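Local coordinates for protein thiol-activated cytolysin (Desulfobulbus propionicus, PDB 6NAL) that is a bacterial toxin of the cholesterol-dependent cytolysin family that probably assembles on target membranes and inserts a large beta-barrel pore, at residues 142-153 with 188-197; 167-175 with 290-300. One frame throughout, in Å; residues are numbered along the deposited sequence.

Both contacts belong to the same large antiparallel sheet but involve it differently. Contact 1 joins two of its neighbouring strands and is held mainly by backbone hydrogen bonds, with an aromatic cluster and a few side-chain bonds; contact 2 lays helix 167-174 over strands 287-294 and 299-305, relying on side chains alone. Contact 1 is mostly buried on the side of strand 188-197, while residues of 142-153 also meet the second subunit. Contact 2 grades from a buried patch around Val292 to a salt bridge at the surface end. The helix comes from the chain between the two segments of contact 1, and the contacts touch where Leu190 CD1 packs against Leu174 CD1 at 4.2 Å.

Contact 1. Residues 142-153 with 188-197; sequences LPANFQYSSSLV and VYLIRFKQIF
The rings of Tyr148 and of Phe146, just ahead of strand 147-152, gather round Phe193 of the antiparallel strand 187-202. Tyr148 turns its edge to the face of Phe193, its CD1 lying 3.5 Å from Phe193 CE2 (planes at 66°). Phe193 in turn points its edge, offset, at the face of Phe146 (planes at 72°). Over one face of Phe146 sits Phe193 CB, 3.7 Å from Phe146 CG; the opposite face is met near its rim by OE1 of Gln195. That oxygen accepts hydrogen bonds from the backbone N of Asn145 at 3.1 Å, the donor standing above the carbonyl plane, and from a water that also donates to Leu142 O. With CG anti to the backbone N (chi1 -174°) and the chain extended, Gln195 carries its amide alongside the incoming loop, where NE2 donates to Pro143 O at 3.1 Å. Further along the same sheet face, CE1 of Tyr148 presses on CG2 of Ile191 at 3.4 Å, and OG of Ser150 donates to OH of Tyr189 at 2.9 Å. Backbone bonds fix the strand register through the hydrogen-bonded pairs Gln147-Lys194, Ser149-Arg192 and Ser151-Leu190. On the other edge of strand 187-202 runs strand 232-250, while Tyr148 N is bonded to Tyr445 OH of the second subunit. Phe163 of helix 156-163 covers Ser149, Leu190 and Arg192, and helix 254-264 packs against Leu152 and Tyr189 on the opposite face.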
loop_
_atom_site.group_PDB
_atom_site.type_symbol
_atom_site.label_atom_id
_atom_site.label_comp_id
_atom_site.label_asym_id
_atom_site.label_seq_id
_atom_site.Cartn_x
_atom_site.Cartn_y
_atom_site.Cartn_z
ATOM N N LEU A 142 42.868 15.843 -8.212
ATOM C CA LEU A 142 41.678 15.351 -8.870
ATOM C C LEU A 142 40.453 15.619 -7.998
ATOM O O LEU A 142 40.303 15.073 -6.887
ATOM C CB LEU A 142 41.828 13.872 -9.187
ATOM C CG LEU A 142 43.070 13.398 -9.948
ATOM C CD1 LEU A 142 42.910 11.821 -9.934
ATOM C CD2 LEU A 142 43.322 13.880 -11.338
ATOM N N PRO A 143 39.550 16.459 -8.474
ATOM C CA PRO A 143 38.422 16.869 -7.639
ATOM C C PRO A 143 37.369 15.783 -7.567
ATOM O O PRO A 143 37.224 14.958 -8.473
ATOM C CB PRO A 143 37.889 18.116 -8.347
ATOM C CG PRO A 143 38.249 17.904 -9.713
ATOM C CD PRO A 143 39.430 16.976 -9.841
ATOM N N ALA A 144 36.624 15.805 -6.466
ATOM C CA ALA A 144 35.694 14.729 -6.151
ATOM C C ALA A 144 34.508 14.722 -7.122
ATOM O O ALA A 144 33.844 15.742 -7.329
ATOM C CB ALA A 144 35.226 14.861 -4.699
ATOM N N ASN A 145 34.282 13.569 -7.761
ATOM C CA ASN A 145 33.188 13.398 -8.721
ATOM C C ASN A 145 32.701 11.954 -8.561
ATOM O O ASN A 145 33.307 11.027 -9.119
ATOM C CB ASN A 145 33.617 13.677 -10.159
ATOM C CG ASN A 145 32.511 13.306 -11.160
ATOM O OD1 ASN A 145 31.388 12.982 -10.738
ATOM N ND2 ASN A 145 32.802 13.346 -12.463
ATOM N N PHE A 146 31.612 11.768 -7.818
ATOM C CA PHE A 146 31.292 10.462 -7.268
ATOM C C PHE A 146 30.082 9.870 -7.959
ATOM O O PHE A 146 29.163 10.593 -8.343
ATOM C CB PHE A 146 31.051 10.536 -5.756
ATOM C CG PHE A 146 32.318 10.672 -4.929
ATOM C CD1 PHE A 146 33.292 9.660 -4.922
ATOM C CD2 PHE A 146 32.530 11.783 -4.139
ATOM C CE1 PHE A 146 34.458 9.777 -4.156
ATOM C CE2 PHE A 146 33.691 11.895 -3.376
ATOM C CZ PHE A 146 34.643 10.882 -3.373
ATOM N N GLN A 147 30.131 8.553 -8.161
ATOM C CA GLN A 147 28.924 7.748 -8.306
ATOM C C GLN A 147 28.318 7.464 -6.930
ATOM O O GLN A 147 29.020 7.252 -5.943
ATOM C CB GLN A 147 29.203 6.442 -9.042
ATOM C CG GLN A 147 28.013 5.501 -9.020
ATOM C CD GLN A 147 28.385 4.062 -9.377
ATOM O OE1 GLN A 147 29.479 3.808 -9.904
ATOM N NE2 GLN A 147 27.474 3.122 -9.108
ATOM N N TYR A 148 26.990 7.464 -6.874
ATOM C CA TYR A 148 26.266 7.477 -5.622
ATOM C C TYR A 148 25.372 6.253 -5.582
ATOM O O TYR A 148 24.818 5.867 -6.599
ATOM C CB TYR A 148 25.483 8.759 -5.502
ATOM C CG TYR A 148 24.731 8.891 -4.222
ATOM C CD1 TYR A 148 25.364 9.294 -3.071
ATOM C CD2 TYR A 148 23.375 8.652 -4.176
ATOM C CE1 TYR A 148 24.665 9.437 -1.893
ATOM C CE2 TYR A 148 22.664 8.774 -2.993
ATOM C CZ TYR A 148 23.316 9.186 -1.867
ATOM O OH TYR A 148 22.642 9.338 -0.687
ATOM N N SER A 149 25.332 5.585 -4.428
ATOM C CA SER A 149 24.465 4.425 -4.231
ATOM C C SER A 149 23.953 4.441 -2.809
ATOM O O SER A 149 24.726 4.730 -1.900
ATOM C CB SER A 149 25.159 3.069 -4.426
ATOM O OG SER A 149 25.694 2.970 -5.725
ATOM N N SER A 150 22.683 4.088 -2.605
ATOM C CA SER A 150 22.139 4.014 -1.257
ATOM C C SER A 150 21.039 2.970 -1.194
ATOM O O SER A 150 20.360 2.720 -2.181
ATOM C CB SER A 150 21.575 5.356 -0.818
ATOM O OG SER A 150 20.421 5.689 -1.582
ATOM N N SER A 151 20.853 2.378 -0.024
ATOM C CA SER A 151 19.855 1.330 0.108
ATOM C C SER A 151 19.871 0.851 1.546
ATOM O O SER A 151 20.923 0.829 2.196
ATOM C CB SER A 151 20.127 0.187 -0.890
ATOM O OG SER A 151 19.192 -0.905 -0.705
ATOM N N LEU A 152 18.699 0.537 2.078
ATOM C CA LEU A 152 18.610 -0.373 3.209
ATOM C C LEU A 152 19.281 -1.683 2.843
ATOM O O LEU A 152 19.346 -2.038 1.667
ATOM C CB LEU A 152 17.158 -0.623 3.538
ATOM C CG LEU A 152 16.332 0.463 4.216
ATOM C CD1 LEU A 152 14.814 0.068 4.124
ATOM C CD2 LEU A 152 16.832 0.667 5.606
ATOM N N VAL A 153 19.812 -2.393 3.836
ATOM C CA VAL A 153 20.474 -3.671 3.589
ATOM C C VAL A 153 19.977 -4.675 4.620
ATOM O O VAL A 153 20.064 -4.432 5.833
ATOM C CB VAL A 153 22.026 -3.587 3.592
ATOM C CG1 VAL A 153 22.517 -2.342 2.801
ATOM C CG2 VAL A 153 22.613 -3.494 4.940
ATOM N N VAL A 188 19.637 -1.106 9.175
ATOM C CA VAL A 188 20.878 -0.571 8.608
ATOM C C VAL A 188 20.618 0.076 7.256
ATOM O O VAL A 188 20.035 -0.534 6.360
ATOM C CB VAL A 188 21.964 -1.656 8.459
ATOM C CG1 VAL A 188 23.242 -1.092 7.883
ATOM C CG2 VAL A 188 22.244 -2.375 9.781
ATOM N N TYR A 189 21.111 1.279 7.081
ATOM C CA TYR A 189 21.102 1.931 5.790
ATOM C C TYR A 189 22.530 2.255 5.333
ATOM O O TYR A 189 23.345 2.766 6.101
ATOM C CB TYR A 189 20.249 3.190 5.911
ATOM C CG TYR A 189 19.914 3.830 4.611
ATOM C CD1 TYR A 189 18.855 3.404 3.865
ATOM C CD2 TYR A 189 20.668 4.839 4.124
ATOM C CE1 TYR A 189 18.542 3.975 2.649
ATOM C CE2 TYR A 189 20.352 5.448 2.899
ATOM C CZ TYR A 189 19.290 4.996 2.166
ATOM O OH TYR A 189 18.981 5.567 0.955
ATOM N N LEU A 190 22.804 2.045 4.059
ATOM C CA LEU A 190 24.168 2.199 3.564
ATOM C C LEU A 190 24.255 3.085 2.338
ATOM O O LEU A 190 23.543 2.879 1.356
ATOM C CB LEU A 190 24.779 0.856 3.229
ATOM C CG LEU A 190 26.308 0.843 3.220
ATOM C CD1 LEU A 190 26.818 0.840 4.628
ATOM C CD2 LEU A 190 26.763 -0.412 2.460
ATOM N N ILE A 191 25.166 4.044 2.388
ATOM C CA ILE A 191 25.471 4.919 1.269
ATOM C C ILE A 191 26.909 4.675 0.843
ATOM O O ILE A 191 27.805 4.548 1.683
ATOM C CB ILE A 191 25.263 6.394 1.679
ATOM C CG1 ILE A 191 23.795 6.651 2.028
ATOM C CG2 ILE A 191 25.710 7.374 0.589
ATOM C CD1 ILE A 191 23.566 8.003 2.635
ATOM N N ARG A 192 27.134 4.684 -0.465
ATOM C CA ARG A 192 28.463 4.617 -1.017
ATOM C C ARG A 192 28.688 5.705 -2.040
ATOM O O ARG A 192 27.926 5.814 -2.991
ATOM C CB ARG A 192 28.704 3.288 -1.693
ATOM C CG ARG A 192 30.125 3.105 -2.026
ATOM C CD ARG A 192 30.376 1.955 -2.951
ATOM N NE ARG A 192 29.536 2.012 -4.130
ATOM C CZ ARG A 192 29.531 1.080 -5.066
ATOM N NH1 ARG A 192 30.356 0.044 -4.928
ATOM N NH2 ARG A 192 28.713 1.183 -6.112
ATOM N N PHE A 193 29.779 6.449 -1.876
ATOM C CA PHE A 193 30.305 7.360 -2.892
ATOM C C PHE A 193 31.501 6.705 -3.561
ATOM O O PHE A 193 32.434 6.297 -2.871
ATOM C CB PHE A 193 30.749 8.685 -2.270
ATOM C CG PHE A 193 29.624 9.479 -1.643
ATOM C CD1 PHE A 193 29.199 9.199 -0.376
ATOM C CD2 PHE A 193 29.036 10.505 -2.330
ATOM C CE1 PHE A 193 28.195 9.897 0.215
ATOM C CE2 PHE A 193 28.034 11.223 -1.760
ATOM C CZ PHE A 193 27.596 10.914 -0.467
ATOM N N LYS A 194 31.488 6.590 -4.892
ATOM C CA LYS A 194 32.564 5.888 -5.566
ATOM C C LYS A 194 33.141 6.688 -6.717
ATOM O O LYS A 194 32.412 7.092 -7.622
ATOM C CB LYS A 194 32.078 4.542 -6.099
ATOM C CG LYS A 194 33.190 3.640 -6.762
ATOM C CD LYS A 194 32.533 2.536 -7.646
ATOM C CE LYS A 194 33.302 1.263 -7.461
ATOM N NZ LYS A 194 32.430 0.006 -7.416
ATOM N N GLN A 195 34.464 6.835 -6.736
ATOM C CA GLN A 195 35.112 7.550 -7.828
ATOM C C GLN A 195 36.252 6.736 -8.408
ATOM O O GLN A 195 37.156 6.331 -7.679
ATOM C CB GLN A 195 35.644 8.914 -7.379
ATOM C CG GLN A 195 36.192 9.707 -8.543
ATOM C CD GLN A 195 36.609 11.126 -8.153
ATOM O OE1 GLN A 195 36.518 11.504 -6.985
ATOM N NE2 GLN A 195 37.122 11.889 -9.127
ATOM N N ILE A 196 36.237 6.556 -9.727
ATOM C CA ILE A 196 37.296 5.869 -10.456
ATOM C C ILE A 196 38.293 6.896 -10.981
ATOM O O ILE A 196 37.935 7.744 -11.810
ATOM C CB ILE A 196 36.719 5.043 -11.616
ATOM C CG1 ILE A 196 35.655 4.053 -11.111
ATOM C CG2 ILE A 196 37.806 4.335 -12.371
ATOM C CD1 ILE A 196 34.938 3.291 -12.263
ATOM N N PHE A 197 39.568 6.780 -10.570
ATOM C CA PHE A 197 40.572 7.727 -11.056
ATOM C C PHE A 197 41.128 7.269 -12.392
ATOM O O PHE A 197 41.138 8.035 -13.355
ATOM C CB PHE A 197 41.722 7.924 -10.048
ATOM C CG PHE A 197 41.295 8.540 -8.745
ATOM C CD1 PHE A 197 40.248 9.436 -8.688
ATOM C CD2 PHE A 197 41.939 8.225 -7.579
ATOM C CE1 PHE A 197 39.854 9.995 -7.484
ATOM C CE2 PHE A 197 41.549 8.774 -6.371
ATOM C CZ PHE A 197 40.489 9.650 -6.323
HETATM O O HOH W 1 38.658 12.938 -6.219
#

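Contact 2. Residues 167-175 with 290-300; sequences ISYLKQKLS and SIVVHGGSEAV
Lys173 and Glu298 form a salt bridge, NZ of Lys173 standing 3.1 Å from OE1 of Glu298 and approaching it from above the carboxylate plane. The same oxygen takes a weak hydrogen bond from Tyr169 OH at 3.4 Å, and is thus shared by two residues one helical turn apart. The carboxylate lies at the edge of the phenol ring and nearly coplanar with it, the planes 9° apart. CG of Lys173 lies over one face of Tyr169, toward the rim, and a bend at chi2 (-82°) turns the chain beyond it off toward Val300 and Glu298. CE1 of His294 lies over the opposite face toward its rim, and CZ of Tyr169 over a face of the imidazole; the two rings meet obliquely, inclined by 32°. These side chains join a helix to a beta hairpin whose strands, 287-294 and 299-305, are linked by a loop containing Gly295 and Gly296, with Arg242 bonded to Gly295 O and Ser297 OG. Helix 167-174 lies in the helical region between strands 147-152 and 187-202, which in relatives is thought to unfold into a membrane-spanning hairpin during pore formation. Beneath the polar cluster, Val292 parts its methyls: CG1 meets CG of Leu174 at 3.8 Å, while CG2 lies 4.0 Å from CB of Lys173. CD2 of Leu174 reaches along the strand to CB of Ser290 at 3.8 Å. Phe245 of strand 232-250 adjoins both Leu170 and Val292, and helix 309-320 packs on Ile291 and Val293, which point away from helix 167-174.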
loop_
_atom_site.group_PDB
_atom_site.type_symbol
_atom_site.label_atom_id
_atom_site.label_comp_id
_atom_site.label_asym_id
_atom_site.label_seq_id
_atom_site.Cartn_x
_atom_site.Cartn_y
_atom_site.Cartn_z
ATOM N N ILE A 167 33.132 -7.700 1.096
ATOM C CA ILE A 167 32.481 -7.786 2.397
ATOM C C ILE A 167 33.512 -7.933 3.502
ATOM O O ILE A 167 33.382 -7.345 4.586
ATOM C CB ILE A 167 31.489 -8.962 2.419
ATOM C CG1 ILE A 167 30.475 -8.720 3.546
ATOM C CG2 ILE A 167 32.237 -10.303 2.618
ATOM C CD1 ILE A 167 29.337 -7.779 3.187
ATOM N N SER A 168 34.534 -8.747 3.254
ATOM C CA SER A 168 35.537 -9.015 4.265
ATOM C C SER A 168 36.144 -7.718 4.785
ATOM O O SER A 168 36.207 -7.500 5.996
ATOM C CB SER A 168 36.609 -9.926 3.679
ATOM O OG SER A 168 37.852 -9.718 4.327
ATOM N N TYR A 169 36.594 -6.841 3.875
ATOM C CA TYR A 169 37.125 -5.531 4.268
ATOM C C TYR A 169 36.086 -4.720 5.041
ATOM O O TYR A 169 36.359 -4.170 6.119
ATOM C CB TYR A 169 37.569 -4.772 3.011
ATOM C CG TYR A 169 38.184 -3.393 3.244
ATOM C CD1 TYR A 169 39.511 -3.265 3.639
ATOM C CD2 TYR A 169 37.441 -2.221 3.034
ATOM C CE1 TYR A 169 40.082 -2.025 3.836
ATOM C CE2 TYR A 169 38.007 -0.969 3.233
ATOM C CZ TYR A 169 39.324 -0.878 3.635
ATOM O OH TYR A 169 39.897 0.350 3.842
ATOM N N LEU A 170 34.875 -4.652 4.505
ATOM C CA LEU A 170 33.865 -3.787 5.084
ATOM C C LEU A 170 33.386 -4.319 6.417
ATOM O O LEU A 170 32.908 -3.541 7.246
ATOM C CB LEU A 170 32.692 -3.654 4.129
ATOM C CG LEU A 170 31.809 -2.431 4.289
ATOM C CD1 LEU A 170 32.543 -1.241 3.759
ATOM C CD2 LEU A 170 30.517 -2.687 3.538
ATOM N N LYS A 171 33.477 -5.637 6.636
ATOM C CA LYS A 171 33.119 -6.191 7.939
ATOM C C LYS A 171 34.139 -5.785 8.989
ATOM O O LYS A 171 33.760 -5.427 10.122
ATOM C CB LYS A 171 32.951 -7.720 7.838
ATOM C CG LYS A 171 31.481 -8.061 7.389
ATOM C CD LYS A 171 31.062 -9.468 7.848
ATOM C CE LYS A 171 32.003 -10.533 7.309
ATOM N NZ LYS A 171 31.721 -11.889 7.878
ATOM N N GLN A 172 35.435 -5.866 8.642
ATOM C CA GLN A 172 36.477 -5.364 9.527
ATOM C C GLN A 172 36.199 -3.922 9.933
ATOM O O GLN A 172 36.062 -3.608 11.122
ATOM C CB GLN A 172 37.872 -5.460 8.881
ATOM C CG GLN A 172 39.015 -5.110 9.851
ATOM C CD GLN A 172 40.080 -4.170 9.252
ATOM O OE1 GLN A 172 40.187 -4.027 8.025
ATOM N NE2 GLN A 172 40.879 -3.532 10.128
ATOM N N LYS A 173 36.124 -3.024 8.954
ATOM C CA LYS A 173 36.232 -1.595 9.230
ATOM C C LYS A 173 34.920 -1.007 9.762
ATOM O O LYS A 173 34.915 -0.293 10.775
ATOM C CB LYS A 173 36.687 -0.875 7.957
ATOM C CG LYS A 173 38.053 -1.324 7.378
ATOM C CD LYS A 173 39.263 -0.653 8.070
ATOM C CE LYS A 173 40.605 -1.094 7.470
ATOM N NZ LYS A 173 41.761 -0.243 7.930
ATOM N N LEU A 174 33.795 -1.296 9.100
ATOM C CA LEU A 174 32.510 -0.749 9.533
ATOM C C LEU A 174 31.873 -1.561 10.644
ATOM O O LEU A 174 30.796 -1.184 11.125
ATOM C CB LEU A 174 31.502 -0.693 8.383
ATOM C CG LEU A 174 31.672 0.433 7.373
ATOM C CD1 LEU A 174 30.640 0.354 6.278
ATOM C CD2 LEU A 174 31.634 1.789 8.060
ATOM N N SER A 175 32.479 -2.685 11.022
ATOM C CA SER A 175 31.919 -3.578 12.032
ATOM C C SER A 175 30.443 -3.880 11.731
ATOM O O SER A 175 29.507 -3.407 12.383
ATOM C CB SER A 175 32.125 -2.963 13.416
ATOM O OG SER A 175 32.116 -3.960 14.419
ATOM N N SER A 290 28.745 5.601 10.943
ATOM C CA SER A 290 30.077 5.040 10.802
ATOM C C SER A 290 30.515 5.318 9.386
ATOM O O SER A 290 29.693 5.303 8.484
ATOM C CB SER A 290 30.102 3.568 11.052
ATOM O OG SER A 290 29.857 3.359 12.421
ATOM N N ILE A 291 31.803 5.546 9.200
ATOM C CA ILE A 291 32.342 5.927 7.902
ATOM C C ILE A 291 33.686 5.276 7.671
ATOM O O ILE A 291 34.561 5.267 8.541
ATOM C CB ILE A 291 32.505 7.444 7.774
ATOM C CG1 ILE A 291 31.159 8.104 7.985
ATOM C CG2 ILE A 291 33.088 7.757 6.461
ATOM C CD1 ILE A 291 31.269 9.599 7.916
ATOM N N VAL A 292 33.870 4.782 6.470
ATOM C CA VAL A 292 35.147 4.259 6.063
ATOM C C VAL A 292 35.509 4.893 4.730
ATOM O O VAL A 292 34.682 4.989 3.814
ATOM C CB VAL A 292 35.143 2.718 5.985
ATOM C CG1 VAL A 292 34.079 2.274 5.111
ATOM C CG2 VAL A 292 36.447 2.198 5.457
ATOM N N VAL A 293 36.762 5.310 4.630
ATOM C CA VAL A 293 37.287 5.967 3.454
ATOM C C VAL A 293 38.484 5.149 2.961
ATOM O O VAL A 293 39.390 4.843 3.737
ATOM C CB VAL A 293 37.684 7.420 3.773
ATOM C CG1 VAL A 293 38.502 7.980 2.590
ATOM C CG2 VAL A 293 36.441 8.302 4.093
ATOM N N HIS A 294 38.511 4.839 1.674
ATOM C CA HIS A 294 39.438 3.848 1.120
ATOM C C HIS A 294 39.928 4.369 -0.228
ATOM O O HIS A 294 39.111 4.712 -1.091
ATOM C CB HIS A 294 38.704 2.498 1.015
ATOM C CG HIS A 294 39.541 1.371 0.507
ATOM N ND1 HIS A 294 39.037 0.380 -0.314
ATOM C CD2 HIS A 294 40.836 1.068 0.714
ATOM C CE1 HIS A 294 40.000 -0.469 -0.612
ATOM N NE2 HIS A 294 41.105 -0.066 -0.012
ATOM N N GLY A 295 41.245 4.503 -0.383
ATOM C CA GLY A 295 41.809 5.020 -1.611
ATOM C C GLY A 295 42.059 6.515 -1.528
ATOM O O GLY A 295 41.158 7.280 -1.176
ATOM N N GLY A 296 43.258 6.952 -1.890
ATOM C CA GLY A 296 43.721 8.281 -1.466
ATOM C C GLY A 296 44.099 8.247 0.009
ATOM O O GLY A 296 44.834 7.325 0.464
ATOM N N SER A 297 43.667 9.251 0.767
ATOM C CA SER A 297 43.425 9.065 2.196
ATOM C C SER A 297 42.967 7.659 2.584
ATOM O O SER A 297 42.296 6.977 1.772
ATOM C CB SER A 297 42.347 10.076 2.602
ATOM O OG SER A 297 41.076 9.647 2.134
ATOM N N GLU A 298 43.138 7.290 3.866
ATOM C CA GLU A 298 42.526 6.076 4.373
ATOM C C GLU A 298 42.093 6.451 5.764
ATOM O O GLU A 298 42.922 6.912 6.539
ATOM C CB GLU A 298 43.398 4.826 4.445
ATOM C CG GLU A 298 42.543 3.618 4.965
ATOM C CD GLU A 298 43.351 2.383 5.410
ATOM O OE1 GLU A 298 42.793 1.234 5.366
ATOM O OE2 GLU A 298 44.521 2.571 5.847
ATOM N N ALA A 299 40.796 6.339 6.057
ATOM C CA ALA A 299 40.308 6.707 7.383
ATOM C C ALA A 299 39.091 5.881 7.728
ATOM O O ALA A 299 38.377 5.415 6.842
ATOM C CB ALA A 299 39.934 8.189 7.475
ATOM N N VAL A 300 38.858 5.675 9.024
ATOM C CA VAL A 300 37.556 5.209 9.493
ATOM C C VAL A 300 37.162 6.074 10.665
ATOM O O VAL A 300 38.021 6.477 11.452
ATOM C CB VAL A 300 37.468 3.710 9.885
ATOM C CG1 VAL A 300 38.229 2.898 8.795
ATOM C CG2 VAL A 300 38.008 3.448 11.177
#